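Local atomic coordinates of glucosidase (Croceicoccus marinus, PDB entry 5Z3K), a protein that probably hydrolyses O-glycosidic bonds, acting as a family 39 beta-glucosidase. Residues 440-445 and 474-479; 335-340 and 371-376; 133-138 and 184-189; 81-86 and 139-144; 158-163 and 197-202. One frame throughout, in Å; residues are numbered along the deposited sequence.

Contacts 3, 4 and 5 lie in the helices and loops around the closed eight-stranded parallel barrel. Contacts 1 and 2 belong to the mixed, mostly antiparallel nine-stranded sheet, built mainly from the C-terminal part, and to helix 329-341 packed on it; their centres are 7 Å apart. Contacts 3 and 4 (centres 12 Å apart) meet through W141 and the end of helix 123-138. Contact 5 joins two loops that follow barrel strands. Along the chain, contact 3's segments alternate with those of 4 and of 5, contact 4 closes before 5 opens, and contacts 2 and then 1 follow. The centres of contacts 1 and 4 lie 47 Å apart, on opposite sides of the chain's centre.

Contact 1: 440-445 and 474-479; sequences VVRYRA and GVELIE
Strands 440-445 and 474-479 run antiparallel, 165° apart and 4.7 Å between axes, with V441, Y443 and A445 forming hydrogen-bonded pairs with E479, L477 and V475. They are neighbours in the mixed, mostly antiparallel nine-stranded sheet, which strand 452-459 extends beyond the first of them. On the face of V441, Y443 and L477, the tyrosine lies beside the leucine, CD1 of Y443 being 4.0 Å from CD2 of L477, and L336 of helix 329-341 touches both. E479 CB sits at the edge of the Y443 ring, while E479 OE1 forms a salt bridge with R371. The other face carries a largely buried salt-bridge network. R444, bent at chi2 and chi3, meets E476 OE2 side-on with NE and NH2; these bonds are modelled very short, so their lengths are doubtful. Y424 OH holds E476 OE1, and D455 binds R442 NH2. The third donor to E476 OE2 is R442 NH1, 2.8 Å away on the syn side but 29° out of the carboxylate plane, with OE2 close to the R442 guanidinium plane.

Contact 2: 335-340 and 371-376; sequences QLVGQT and RILISN
One face of the R371 guanidinium is covered by CB of Q339, 3.9 Å above the plane and offset toward the rim; from the same group NH1 reaches the backbone O of Q339 at 2.9 Å. That bond is bent (132° at the hydrogen) and comes from above the carbonyl plane, off its lone pairs. The arginine chain, extended from CG to NE, carries the group out from strand 369-376 to the last turns of helix 329-341, and NE is taken by E479 of the adjacent strand. Further along, L373, with CG anti to its backbone N (chi1 178°), spreads its methyls over two helix residues: CD1 lies 4.0 Å from CB of L336, and CD2 lies 4.0 Å from CG2 of V337. Between these and R371 stands T340, whose OG1 is 3.4 Å from CB of L373. The hydroxyl is turned back on its own helix and donates to L336 O at 2.9 Å, while T340 N reaches the same oxygen from the other face. The helix thus meets the sheet largely through aliphatic packing with the T340 hydroxyl satisfied within the helix, and the arginine cation probably interacts favourably with the helix's carbonyl end.

Contact 3: 133-138 and 184-189; sequences IVRHYV and KRVDPA
V186 points its side chain at V134 and R135, joining the C-terminal ends of helices 123-138 and 169-186, neighbours on the outside of the (beta/alpha)8 barrel. CG1 of V134 comes across the branch of V186 and lies 3.8 Å from its CB. The aliphatic part of R135 crosses obliquely over the V186 methyls, its CG 3.6 Å from V186 CG2. The same methyl lies 3.9 Å above one face of the R135 guanidinium, offset toward the rim. What brings the group there is an extended chain from CG to NE (chi2 and chi3 both -175°), which runs past V186 and sets NH2 where it can salt-bridge with E131. That glutamate also takes NH1 of R185, and R185 NH2 binds E127. Replacing R135 by an alanine would probably leave V186 CG2 without its cover and deprive E131 of one of its two arginine mates. V138, one turn on from V134, also faces the valine, its CB 4.4 Å from V186 CG1. Past the helix end, D187 brings OD2 to within 4.2 Å of V138 CG1, while its other carboxylate oxygen closes an Asx turn: A189 N donates to D187 OD1 at 3.0 Å.

Contact 4: 81-86 and 139-144; sequences SDPASY and CGWGDG
W141 fits its six-membered ring into the corner made by P83 and Y86, with a face to the proline and an edge to the tyrosine. P83 CG stands 4.0 Å from the centroid of that ring, 21° off its normal, a CH-pi contact. Y86 presents a face to the indole edge, giving an offset edge-to-face pair whose planes are 79° apart; the nearest atoms are Y86 CE1 and W141 CH2 at 3.6 Å. The backbone O of S81 approaches the same rim, 3.5 Å from W141 CZ2. P83 CB lies 3.9 Å from CA of G142. The tryptophan reaches this place with CG anti to its backbone N (chi1 -171°), which swings the ring out from the loop, where it also touches N132 and R135 of helix 123-138. R135 O accepts from W141 N, and H136 ND1 bonds with W141 O. In the facing loop, D82 OD1 takes A84 N at 2.7 Å in an Asx turn spanning P83, and P80 O anchors the Y86 hydroxyl while F73 and F88 contact the Y86 ring. A leucine in place of W141 would probably leave the P83 ring and the Y86 face without their flat partner and open a gap between the loops. One indole thus pins a beta-alpha loop (strand 53-55 to helix 89-100) to an alpha-beta loop (helix 123-138 to strand 151-154) at the TIM-barrel surface.

Contact 5: 158-163 and 197-202; sequences PDFGKL and VAFPLN
D159 grips the backbone of the opposite loop with both oxygens of its carboxylate, joining two loops that follow successive strands, 151-154 and 191-197, of the (beta/alpha)8 barrel. Such beta-alpha loops lie at the C-terminal ends of the strands, where TIM-barrel enzymes generally have their active sites; no catalytic role is assigned to these residues. A198 N donates to OD1 of D159 on its syn lone pair at 2.9 Å and nearly straight. F199 N reaches D159 OD2 at 3.0 Å, also on the syn side but 29° out of the carboxylate plane. The first torsion of the aspartate, chi1 51°, places CG between its backbone N and carbonyl carbon and so turns the carboxylate to the two N-H groups. The fit is close here: V197 CG1 lies 3.4 Å from D159 OD2. Next to it F160 and F199 meet rim to rim, planes 42° apart, with CD1 of F160 only 3.3 Å from CZ of F199. M405 and L407 of strand 405-408 also touch F199. The type I turn from F199 to N202 is packed as well, P200 resting on W226 and W228, and N202 OD1 ties it to N408. On the solvent side, the type II' turn from F160 to L163 carries exposed K162 away from the other loop. One water bridges D159 and N202, donating to D159 OD2 at 2.8 Å and to N202 O at 3.2 Å.

Contact 1: 440-445 and 474-479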
# COMPACT_ATOMS: atom_id res chain seq x y z
N VAL A 440 -13.07 -25.15 -10.94
CA VAL A 440 -12.04 -24.27 -11.47
C VAL A 440 -12.73 -23.02 -12.02
O VAL A 440 -13.54 -23.11 -12.95
CB VAL A 440 -11.22 -24.94 -12.58
CG1 VAL A 440 -10.07 -24.05 -13.00
CG2 VAL A 440 -10.75 -26.33 -12.15
N VAL A 441 -12.41 -21.86 -11.44
CA VAL A 441 -12.94 -20.58 -11.89
C VAL A 441 -11.78 -19.68 -12.30
O VAL A 441 -10.70 -19.73 -11.70
CB VAL A 441 -13.80 -19.92 -10.79
CG1 VAL A 441 -14.33 -18.60 -11.26
CG2 VAL A 441 -14.94 -20.84 -10.38
N ARG A 442 -12.00 -18.85 -13.31
CA ARG A 442 -10.97 -17.95 -13.81
C ARG A 442 -11.52 -16.53 -13.89
O ARG A 442 -12.61 -16.31 -14.43
CB ARG A 442 -10.49 -18.41 -15.19
CG ARG A 442 -9.76 -17.37 -16.01
CD ARG A 442 -9.21 -18.00 -17.32
NE ARG A 442 -10.19 -18.06 -18.40
CZ ARG A 442 -10.24 -17.21 -19.43
NH1 ARG A 442 -9.37 -16.21 -19.52
NH2 ARG A 442 -11.16 -17.36 -20.37
N TYR A 443 -10.75 -15.56 -13.34
CA TYR A 443 -11.06 -14.13 -13.39
C TYR A 443 -9.96 -13.40 -14.15
O TYR A 443 -8.78 -13.74 -14.04
CB TYR A 443 -11.19 -13.52 -11.98
CG TYR A 443 -12.10 -14.26 -11.04
CD1 TYR A 443 -11.65 -15.38 -10.35
CD2 TYR A 443 -13.41 -13.84 -10.83
CE1 TYR A 443 -12.48 -16.07 -9.49
CE2 TYR A 443 -14.24 -14.52 -9.96
CZ TYR A 443 -13.77 -15.63 -9.30
OH TYR A 443 -14.59 -16.32 -8.44
N ARG A 444 -10.35 -12.35 -14.88
CA ARG A 444 -9.44 -11.67 -15.80
C ARG A 444 -9.54 -10.16 -15.69
O ARG A 444 -10.65 -9.62 -15.68
CB ARG A 444 -9.75 -12.09 -17.25
CG ARG A 444 -9.04 -11.29 -18.31
CD ARG A 444 -7.54 -11.60 -18.32
NE ARG A 444 -7.28 -13.00 -18.66
CZ ARG A 444 -7.03 -13.44 -19.89
NH1 ARG A 444 -7.02 -12.59 -20.91
NH2 ARG A 444 -6.78 -14.73 -20.10
N ALA A 445 -8.40 -9.48 -15.63
CA ALA A 445 -8.36 -8.02 -15.74
C ALA A 445 -7.40 -7.67 -16.87
O ALA A 445 -6.21 -7.96 -16.78
CB ALA A 445 -7.93 -7.37 -14.42
N GLY A 474 -2.04 -8.18 -18.99
CA GLY A 474 -3.20 -8.90 -18.50
C GLY A 474 -2.89 -9.57 -17.18
O GLY A 474 -1.73 -9.91 -16.89
N VAL A 475 -3.93 -9.75 -16.38
CA VAL A 475 -3.85 -10.33 -15.04
C VAL A 475 -4.92 -11.40 -14.92
O VAL A 475 -6.08 -11.17 -15.29
CB VAL A 475 -4.03 -9.25 -13.94
CG1 VAL A 475 -3.95 -9.87 -12.55
CG2 VAL A 475 -2.98 -8.14 -14.10
N GLU A 476 -4.52 -12.59 -14.47
CA GLU A 476 -5.47 -13.69 -14.33
C GLU A 476 -5.40 -14.40 -12.98
O GLU A 476 -4.32 -14.73 -12.49
CB GLU A 476 -5.28 -14.70 -15.46
CG GLU A 476 -6.39 -15.73 -15.56
CD GLU A 476 -6.73 -16.08 -17.00
OE1 GLU A 476 -6.25 -17.13 -17.48
OE2 GLU A 476 -7.47 -15.32 -17.64
N LEU A 477 -6.56 -14.63 -12.39
CA LEU A 477 -6.67 -15.36 -11.13
C LEU A 477 -7.36 -16.68 -11.43
O LEU A 477 -8.47 -16.68 -11.96
CB LEU A 477 -7.45 -14.59 -10.07
CG LEU A 477 -7.68 -15.34 -8.76
CD1 LEU A 477 -6.35 -15.58 -8.06
CD2 LEU A 477 -8.62 -14.53 -7.84
N ILE A 478 -6.70 -17.78 -11.11
CA ILE A 478 -7.28 -19.10 -11.21
C ILE A 478 -7.64 -19.53 -9.81
O ILE A 478 -6.78 -19.55 -8.92
CB ILE A 478 -6.31 -20.11 -11.85
CG1 ILE A 478 -5.83 -19.61 -13.22
CG2 ILE A 478 -6.95 -21.50 -11.90
CD1 ILE A 478 -6.96 -19.26 -14.18
N GLU A 479 -8.90 -19.88 -9.60
CA GLU A 479 -9.39 -20.28 -8.29
C GLU A 479 -9.88 -21.72 -8.37
O GLU A 479 -10.77 -22.02 -9.18
CB GLU A 479 -10.51 -19.35 -7.83
CG GLU A 479 -10.77 -19.42 -6.35
CD GLU A 479 -11.54 -18.21 -5.87
OE1 GLU A 479 -10.90 -17.19 -5.51
OE2 GLU A 479 -12.78 -18.29 -5.88

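Contact 2: 335-340 and 371-376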
# COMPACT_ATOMS: atom_id res chain seq x y z
N GLN A 335 -8.37 -6.13 -6.79
CA GLN A 335 -9.11 -7.14 -6.06
C GLN A 335 -8.46 -8.51 -6.17
O GLN A 335 -8.35 -9.23 -5.17
CB GLN A 335 -10.56 -7.21 -6.56
CG GLN A 335 -11.38 -5.95 -6.25
CD GLN A 335 -12.72 -5.96 -6.96
OE1 GLN A 335 -13.68 -6.55 -6.48
NE2 GLN A 335 -12.78 -5.31 -8.11
N LEU A 336 -8.03 -8.91 -7.37
CA LEU A 336 -7.45 -10.25 -7.52
C LEU A 336 -6.14 -10.37 -6.74
O LEU A 336 -5.85 -11.43 -6.17
CB LEU A 336 -7.20 -10.56 -8.99
CG LEU A 336 -8.38 -10.43 -9.95
CD1 LEU A 336 -7.95 -10.98 -11.30
CD2 LEU A 336 -9.62 -11.14 -9.44
N VAL A 337 -5.35 -9.29 -6.70
CA VAL A 337 -4.14 -9.29 -5.87
C VAL A 337 -4.50 -9.49 -4.40
O VAL A 337 -3.95 -10.36 -3.72
CB VAL A 337 -3.34 -7.99 -6.07
CG1 VAL A 337 -2.34 -7.81 -4.96
CG2 VAL A 337 -2.66 -7.96 -7.43
N GLY A 338 -5.41 -8.66 -3.89
CA GLY A 338 -5.74 -8.76 -2.48
C GLY A 338 -6.29 -10.12 -2.09
O GLY A 338 -5.99 -10.63 -1.01
N GLN A 339 -7.10 -10.72 -2.97
CA GLN A 339 -7.63 -12.03 -2.67
C GLN A 339 -6.51 -13.06 -2.59
O GLN A 339 -6.55 -13.97 -1.76
CB GLN A 339 -8.67 -12.43 -3.72
CG GLN A 339 -9.94 -11.58 -3.59
CD GLN A 339 -10.76 -11.54 -4.85
OE1 GLN A 339 -10.50 -12.28 -5.81
NE2 GLN A 339 -11.77 -10.68 -4.87
N THR A 340 -5.50 -12.93 -3.46
CA THR A 340 -4.38 -13.85 -3.42
C THR A 340 -3.55 -13.65 -2.16
O THR A 340 -3.15 -14.64 -1.52
CB THR A 340 -3.50 -13.66 -4.67
OG1 THR A 340 -4.31 -13.85 -5.84
CG2 THR A 340 -2.36 -14.66 -4.68
N ARG A 371 -5.62 -20.31 -4.77
CA ARG A 371 -5.60 -19.14 -5.64
C ARG A 371 -4.26 -19.03 -6.35
O ARG A 371 -3.21 -19.04 -5.69
CB ARG A 371 -5.88 -17.85 -4.86
CG ARG A 371 -7.29 -17.79 -4.34
CD ARG A 371 -7.65 -16.46 -3.68
NE ARG A 371 -9.06 -16.51 -3.32
CZ ARG A 371 -9.57 -16.19 -2.14
NH1 ARG A 371 -8.78 -15.76 -1.15
NH2 ARG A 371 -10.88 -16.31 -1.95
N ILE A 372 -4.29 -18.88 -7.67
CA ILE A 372 -3.07 -18.75 -8.47
C ILE A 372 -3.19 -17.47 -9.28
O ILE A 372 -4.07 -17.35 -10.15
CB ILE A 372 -2.82 -19.96 -9.39
CG1 ILE A 372 -2.69 -21.25 -8.58
CG2 ILE A 372 -1.55 -19.71 -10.21
CD1 ILE A 372 -3.86 -22.24 -8.80
N LEU A 373 -2.33 -16.51 -8.99
CA LEU A 373 -2.35 -15.18 -9.59
C LEU A 373 -1.22 -15.07 -10.59
O LEU A 373 -0.09 -15.44 -10.28
CB LEU A 373 -2.20 -14.11 -8.50
CG LEU A 373 -2.17 -12.68 -9.00
CD1 LEU A 373 -3.58 -12.26 -9.46
CD2 LEU A 373 -1.68 -11.76 -7.91
N ILE A 374 -1.53 -14.59 -11.79
CA ILE A 374 -0.57 -14.47 -12.88
C ILE A 374 -0.69 -13.09 -13.50
O ILE A 374 -1.78 -12.70 -13.93
CB ILE A 374 -0.80 -15.54 -13.97
CG1 ILE A 374 -0.79 -16.95 -13.37
CG2 ILE A 374 0.23 -15.38 -15.09
CD1 ILE A 374 -1.40 -17.99 -14.31
N SER A 375 0.43 -12.38 -13.60
CA SER A 375 0.45 -11.12 -14.35
C SER A 375 1.48 -11.22 -15.46
O SER A 375 2.60 -11.68 -15.23
CB SER A 375 0.78 -9.92 -13.45
OG SER A 375 0.77 -8.71 -14.22
N ASN A 376 1.08 -10.80 -16.65
CA ASN A 376 1.96 -10.72 -17.81
C ASN A 376 2.19 -9.24 -18.10
O ASN A 376 1.38 -8.59 -18.77
CB ASN A 376 1.34 -11.45 -19.01
CG ASN A 376 2.34 -11.67 -20.13
OD1 ASN A 376 3.53 -11.39 -19.98
ND2 ASN A 376 1.86 -12.19 -21.25

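Contact 3: 133-138 and 184-189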
# COMPACT_ATOMS: atom_id res chain seq x y z
N ILE A 133 -6.06 12.01 20.95
CA ILE A 133 -6.50 11.43 19.69
C ILE A 133 -6.26 9.93 19.71
O ILE A 133 -7.12 9.13 19.31
CB ILE A 133 -5.78 12.10 18.50
CG1 ILE A 133 -6.29 13.54 18.34
CG2 ILE A 133 -5.96 11.29 17.21
CD1 ILE A 133 -5.39 14.42 17.54
N VAL A 134 -5.09 9.52 20.22
CA VAL A 134 -4.79 8.10 20.31
C VAL A 134 -5.74 7.41 21.28
O VAL A 134 -6.25 6.32 21.00
CB VAL A 134 -3.31 7.89 20.70
CG1 VAL A 134 -3.01 6.41 20.91
CG2 VAL A 134 -2.38 8.48 19.64
N ARG A 135 -5.99 8.04 22.43
CA ARG A 135 -6.90 7.46 23.41
C ARG A 135 -8.32 7.36 22.86
O ARG A 135 -9.06 6.44 23.21
CB ARG A 135 -6.90 8.29 24.69
CG ARG A 135 -5.67 8.08 25.55
CD ARG A 135 -5.75 8.83 26.88
NE ARG A 135 -4.49 8.67 27.61
CZ ARG A 135 -4.11 7.54 28.21
NH1 ARG A 135 -4.91 6.47 28.19
NH2 ARG A 135 -2.94 7.47 28.82
N HIS A 136 -8.71 8.31 22.01
CA HIS A 136 -10.03 8.23 21.39
C HIS A 136 -10.14 7.01 20.48
O HIS A 136 -11.19 6.35 20.44
CB HIS A 136 -10.31 9.52 20.61
CG HIS A 136 -11.59 9.50 19.85
ND1 HIS A 136 -12.82 9.68 20.45
CD2 HIS A 136 -11.84 9.32 18.53
CE1 HIS A 136 -13.77 9.61 19.54
NE2 HIS A 136 -13.20 9.39 18.36
N TYR A 137 -9.08 6.67 19.75
CA TYR A 137 -9.17 5.56 18.81
C TYR A 137 -8.67 4.23 19.36
O TYR A 137 -8.86 3.21 18.70
CB TYR A 137 -8.43 5.91 17.51
CG TYR A 137 -9.22 6.95 16.74
CD1 TYR A 137 -10.48 6.65 16.23
CD2 TYR A 137 -8.74 8.25 16.60
CE1 TYR A 137 -11.23 7.59 15.57
CE2 TYR A 137 -9.49 9.21 15.93
CZ TYR A 137 -10.73 8.88 15.41
OH TYR A 137 -11.50 9.83 14.77
N VAL A 138 -8.08 4.21 20.56
CA VAL A 138 -7.53 2.99 21.14
C VAL A 138 -8.23 2.61 22.44
O VAL A 138 -8.48 1.42 22.69
CB VAL A 138 -6.01 3.10 21.35
CG1 VAL A 138 -5.47 1.86 22.07
CG2 VAL A 138 -5.29 3.29 20.00
N LYS A 184 3.07 5.70 22.92
CA LYS A 184 3.52 4.65 23.82
C LYS A 184 2.95 4.83 25.22
O LYS A 184 2.75 3.84 25.94
CB LYS A 184 5.05 4.63 23.87
CG LYS A 184 5.70 4.24 22.55
CD LYS A 184 5.31 2.83 22.14
CE LYS A 184 6.18 2.32 21.01
NZ LYS A 184 5.80 0.94 20.65
N ARG A 185 2.68 6.07 25.63
CA ARG A 185 2.04 6.30 26.92
C ARG A 185 0.63 5.71 26.94
O ARG A 185 0.18 5.19 27.96
CB ARG A 185 2.01 7.81 27.21
CG ARG A 185 1.33 8.22 28.50
CD ARG A 185 1.48 9.73 28.71
NE ARG A 185 2.85 10.18 28.47
CZ ARG A 185 3.21 11.15 27.63
NH1 ARG A 185 2.30 11.81 26.92
NH2 ARG A 185 4.49 11.46 27.50
N VAL A 186 -0.08 5.77 25.81
CA VAL A 186 -1.44 5.24 25.78
C VAL A 186 -1.42 3.72 25.85
O VAL A 186 -2.18 3.11 26.61
CB VAL A 186 -2.18 5.75 24.53
CG1 VAL A 186 -3.53 5.03 24.40
CG2 VAL A 186 -2.34 7.25 24.59
N ASP A 187 -0.55 3.11 25.08
CA ASP A 187 -0.46 1.66 24.98
C ASP A 187 0.88 1.28 24.38
O ASP A 187 1.14 1.56 23.20
CB ASP A 187 -1.63 1.13 24.14
CG ASP A 187 -1.64 -0.38 24.03
OD1 ASP A 187 -0.82 -1.07 24.68
OD2 ASP A 187 -2.49 -0.88 23.27
N PRO A 188 1.77 0.65 25.16
CA PRO A 188 3.07 0.24 24.62
C PRO A 188 2.97 -0.71 23.44
O PRO A 188 3.93 -0.80 22.66
CB PRO A 188 3.76 -0.43 25.82
CG PRO A 188 3.07 0.12 27.02
CD PRO A 188 1.65 0.40 26.61
N ALA A 189 1.85 -1.41 23.27
CA ALA A 189 1.68 -2.34 22.16
C ALA A 189 1.45 -1.65 20.83
O ALA A 189 1.52 -2.30 19.78
CB ALA A 189 0.53 -3.30 22.45

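Contact 4: 81-86 and 139-144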
# COMPACT_ATOMS: atom_id res chain seq x y z
N SER A 81 -8.22 18.77 27.26
CA SER A 81 -8.76 17.67 28.04
C SER A 81 -10.25 17.45 27.81
O SER A 81 -10.81 16.48 28.33
CB SER A 81 -8.52 17.92 29.53
OG SER A 81 -7.15 17.80 29.83
N ASP A 82 -10.90 18.32 27.05
CA ASP A 82 -12.33 18.24 26.81
C ASP A 82 -12.59 17.56 25.47
O ASP A 82 -12.16 18.10 24.44
CB ASP A 82 -12.94 19.64 26.82
CG ASP A 82 -14.46 19.64 26.76
OD1 ASP A 82 -15.05 18.64 26.31
OD2 ASP A 82 -15.07 20.65 27.16
N PRO A 83 -13.27 16.42 25.43
CA PRO A 83 -13.60 15.81 24.13
C PRO A 83 -14.31 16.76 23.19
O PRO A 83 -14.18 16.63 21.97
CB PRO A 83 -14.49 14.62 24.51
CG PRO A 83 -14.04 14.26 25.88
CD PRO A 83 -13.72 15.57 26.55
N ALA A 84 -15.06 17.73 23.73
CA ALA A 84 -15.74 18.70 22.87
C ALA A 84 -14.77 19.57 22.08
O ALA A 84 -15.19 20.21 21.12
CB ALA A 84 -16.67 19.58 23.72
N SER A 85 -13.49 19.60 22.45
CA SER A 85 -12.50 20.39 21.72
C SER A 85 -11.99 19.70 20.46
O SER A 85 -11.26 20.33 19.69
CB SER A 85 -11.30 20.73 22.62
OG SER A 85 -11.68 21.46 23.78
N TYR A 86 -12.36 18.44 20.25
CA TYR A 86 -11.86 17.62 19.16
C TYR A 86 -12.93 17.47 18.09
O TYR A 86 -14.13 17.51 18.37
CB TYR A 86 -11.44 16.24 19.66
CG TYR A 86 -10.26 16.29 20.59
CD1 TYR A 86 -10.40 16.72 21.91
CD2 TYR A 86 -8.99 15.92 20.16
CE1 TYR A 86 -9.31 16.78 22.77
CE2 TYR A 86 -7.89 15.97 21.02
CZ TYR A 86 -8.07 16.41 22.32
OH TYR A 86 -6.99 16.47 23.17
N CYS A 139 -8.57 3.59 23.29
CA CYS A 139 -9.11 3.33 24.62
C CYS A 139 -10.54 3.83 24.80
O CYS A 139 -11.00 3.94 25.94
CB CYS A 139 -8.21 3.96 25.69
SG CYS A 139 -6.48 3.47 25.54
N GLY A 140 -11.26 4.14 23.72
CA GLY A 140 -12.63 4.60 23.86
C GLY A 140 -12.83 6.01 24.39
O GLY A 140 -13.97 6.38 24.66
N TRP A 141 -11.77 6.80 24.53
CA TRP A 141 -11.88 8.14 25.10
C TRP A 141 -12.77 9.04 24.24
O TRP A 141 -12.69 9.02 23.01
CB TRP A 141 -10.48 8.76 25.22
CG TRP A 141 -10.39 10.05 25.98
CD1 TRP A 141 -10.24 10.20 27.33
CD2 TRP A 141 -10.41 11.38 25.42
NE1 TRP A 141 -10.18 11.53 27.65
CE2 TRP A 141 -10.28 12.28 26.50
CE3 TRP A 141 -10.52 11.89 24.13
CZ2 TRP A 141 -10.27 13.66 26.32
CZ3 TRP A 141 -10.51 13.26 23.94
CH2 TRP A 141 -10.38 14.14 25.04
N GLY A 142 -13.62 9.83 24.90
CA GLY A 142 -14.48 10.76 24.20
C GLY A 142 -15.40 10.07 23.21
O GLY A 142 -15.49 10.47 22.05
N ASP A 143 -16.06 9.01 23.68
CA ASP A 143 -16.99 8.21 22.88
C ASP A 143 -16.28 7.64 21.65
O ASP A 143 -16.73 7.77 20.51
CB ASP A 143 -18.21 9.03 22.47
CG ASP A 143 -19.31 8.18 21.89
OD1 ASP A 143 -19.34 6.96 22.19
OD2 ASP A 143 -20.15 8.71 21.13
N GLY A 144 -15.15 6.98 21.90
CA GLY A 144 -14.26 6.54 20.86
C GLY A 144 -14.33 5.05 20.59
O GLY A 144 -15.35 4.39 20.85

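Contact 5: 158-163 and 197-202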
# COMPACT_ATOMS: atom_id res chain seq x y z
N PRO A 158 8.68 14.82 4.43
CA PRO A 158 9.36 16.04 4.90
C PRO A 158 10.54 16.45 4.03
O PRO A 158 10.94 17.62 4.07
CB PRO A 158 9.82 15.66 6.32
CG PRO A 158 9.99 14.17 6.26
CD PRO A 158 8.83 13.72 5.39
N ASP A 159 11.11 15.52 3.25
CA ASP A 159 12.22 15.83 2.36
C ASP A 159 11.77 16.25 0.97
O ASP A 159 12.62 16.44 0.09
CB ASP A 159 13.16 14.61 2.26
CG ASP A 159 12.42 13.32 1.92
OD1 ASP A 159 11.20 13.21 2.21
OD2 ASP A 159 13.06 12.40 1.36
N PHE A 160 10.47 16.40 0.75
CA PHE A 160 9.94 16.82 -0.55
C PHE A 160 9.99 18.35 -0.63
O PHE A 160 8.97 19.04 -0.61
CB PHE A 160 8.52 16.29 -0.73
CG PHE A 160 8.04 16.31 -2.15
CD1 PHE A 160 8.45 15.33 -3.04
CD2 PHE A 160 7.17 17.28 -2.59
CE1 PHE A 160 8.00 15.34 -4.35
CE2 PHE A 160 6.72 17.29 -3.90
CZ PHE A 160 7.14 16.32 -4.77
N GLY A 161 11.22 18.86 -0.71
CA GLY A 161 11.38 20.30 -0.59
C GLY A 161 10.81 20.78 0.73
O GLY A 161 10.86 20.08 1.75
N LYS A 162 10.26 21.99 0.71
CA LYS A 162 9.52 22.54 1.84
C LYS A 162 8.01 22.45 1.62
O LYS A 162 7.24 23.14 2.29
CB LYS A 162 9.92 23.99 2.10
CG LYS A 162 11.42 24.20 2.21
CD LYS A 162 11.99 23.54 3.45
CE LYS A 162 13.48 23.83 3.59
NZ LYS A 162 14.26 22.65 4.12
N LEU A 163 7.58 21.60 0.69
CA LEU A 163 6.19 21.56 0.29
C LEU A 163 5.30 20.78 1.24
O LEU A 163 4.08 20.98 1.23
CB LEU A 163 6.08 20.99 -1.12
CG LEU A 163 6.78 21.84 -2.19
CD1 LEU A 163 6.62 21.24 -3.58
CD2 LEU A 163 6.29 23.27 -2.16
N VAL A 197 9.73 8.97 4.19
CA VAL A 197 10.75 9.49 3.29
C VAL A 197 10.24 9.49 1.85
O VAL A 197 9.86 8.45 1.31
CB VAL A 197 12.03 8.65 3.41
CG1 VAL A 197 13.15 9.24 2.54
CG2 VAL A 197 12.48 8.54 4.86
N ALA A 198 10.28 10.66 1.21
CA ALA A 198 9.86 10.75 -0.18
C ALA A 198 10.94 10.30 -1.15
O ALA A 198 10.63 9.76 -2.22
CB ALA A 198 9.45 12.19 -0.53
N PHE A 199 12.21 10.51 -0.81
CA PHE A 199 13.34 10.23 -1.69
C PHE A 199 14.27 9.23 -1.01
O PHE A 199 15.37 9.59 -0.56
CB PHE A 199 14.08 11.52 -2.04
CG PHE A 199 13.20 12.59 -2.63
CD1 PHE A 199 12.18 12.26 -3.51
CD2 PHE A 199 13.39 13.92 -2.32
CE1 PHE A 199 11.36 13.23 -4.05
CE2 PHE A 199 12.59 14.90 -2.86
CZ PHE A 199 11.57 14.56 -3.73
N PRO A 200 13.87 7.95 -0.93
CA PRO A 200 14.59 7.00 -0.05
C PRO A 200 15.99 6.63 -0.50
O PRO A 200 16.71 6.01 0.30
CB PRO A 200 13.68 5.76 -0.05
CG PRO A 200 12.91 5.86 -1.33
CD PRO A 200 12.68 7.34 -1.54
N LEU A 201 16.40 6.94 -1.72
CA LEU A 201 17.80 6.74 -2.11
C LEU A 201 18.61 8.03 -2.03
O LEU A 201 19.69 8.11 -2.63
CB LEU A 201 17.89 6.15 -3.52
CG LEU A 201 17.21 4.80 -3.78
CD1 LEU A 201 17.45 4.33 -5.22
CD2 LEU A 201 17.66 3.75 -2.77
N ASN A 202 18.11 9.04 -1.32
CA ASN A 202 18.79 10.32 -1.15
C ASN A 202 19.19 10.48 0.31
O ASN A 202 18.33 10.41 1.20
CB ASN A 202 17.90 11.49 -1.58
CG ASN A 202 17.84 11.66 -3.09
OD1 ASN A 202 17.26 10.84 -3.79
ND2 ASN A 202 18.42 12.75 -3.59
O HOH W 1 15.77 12.24 1.85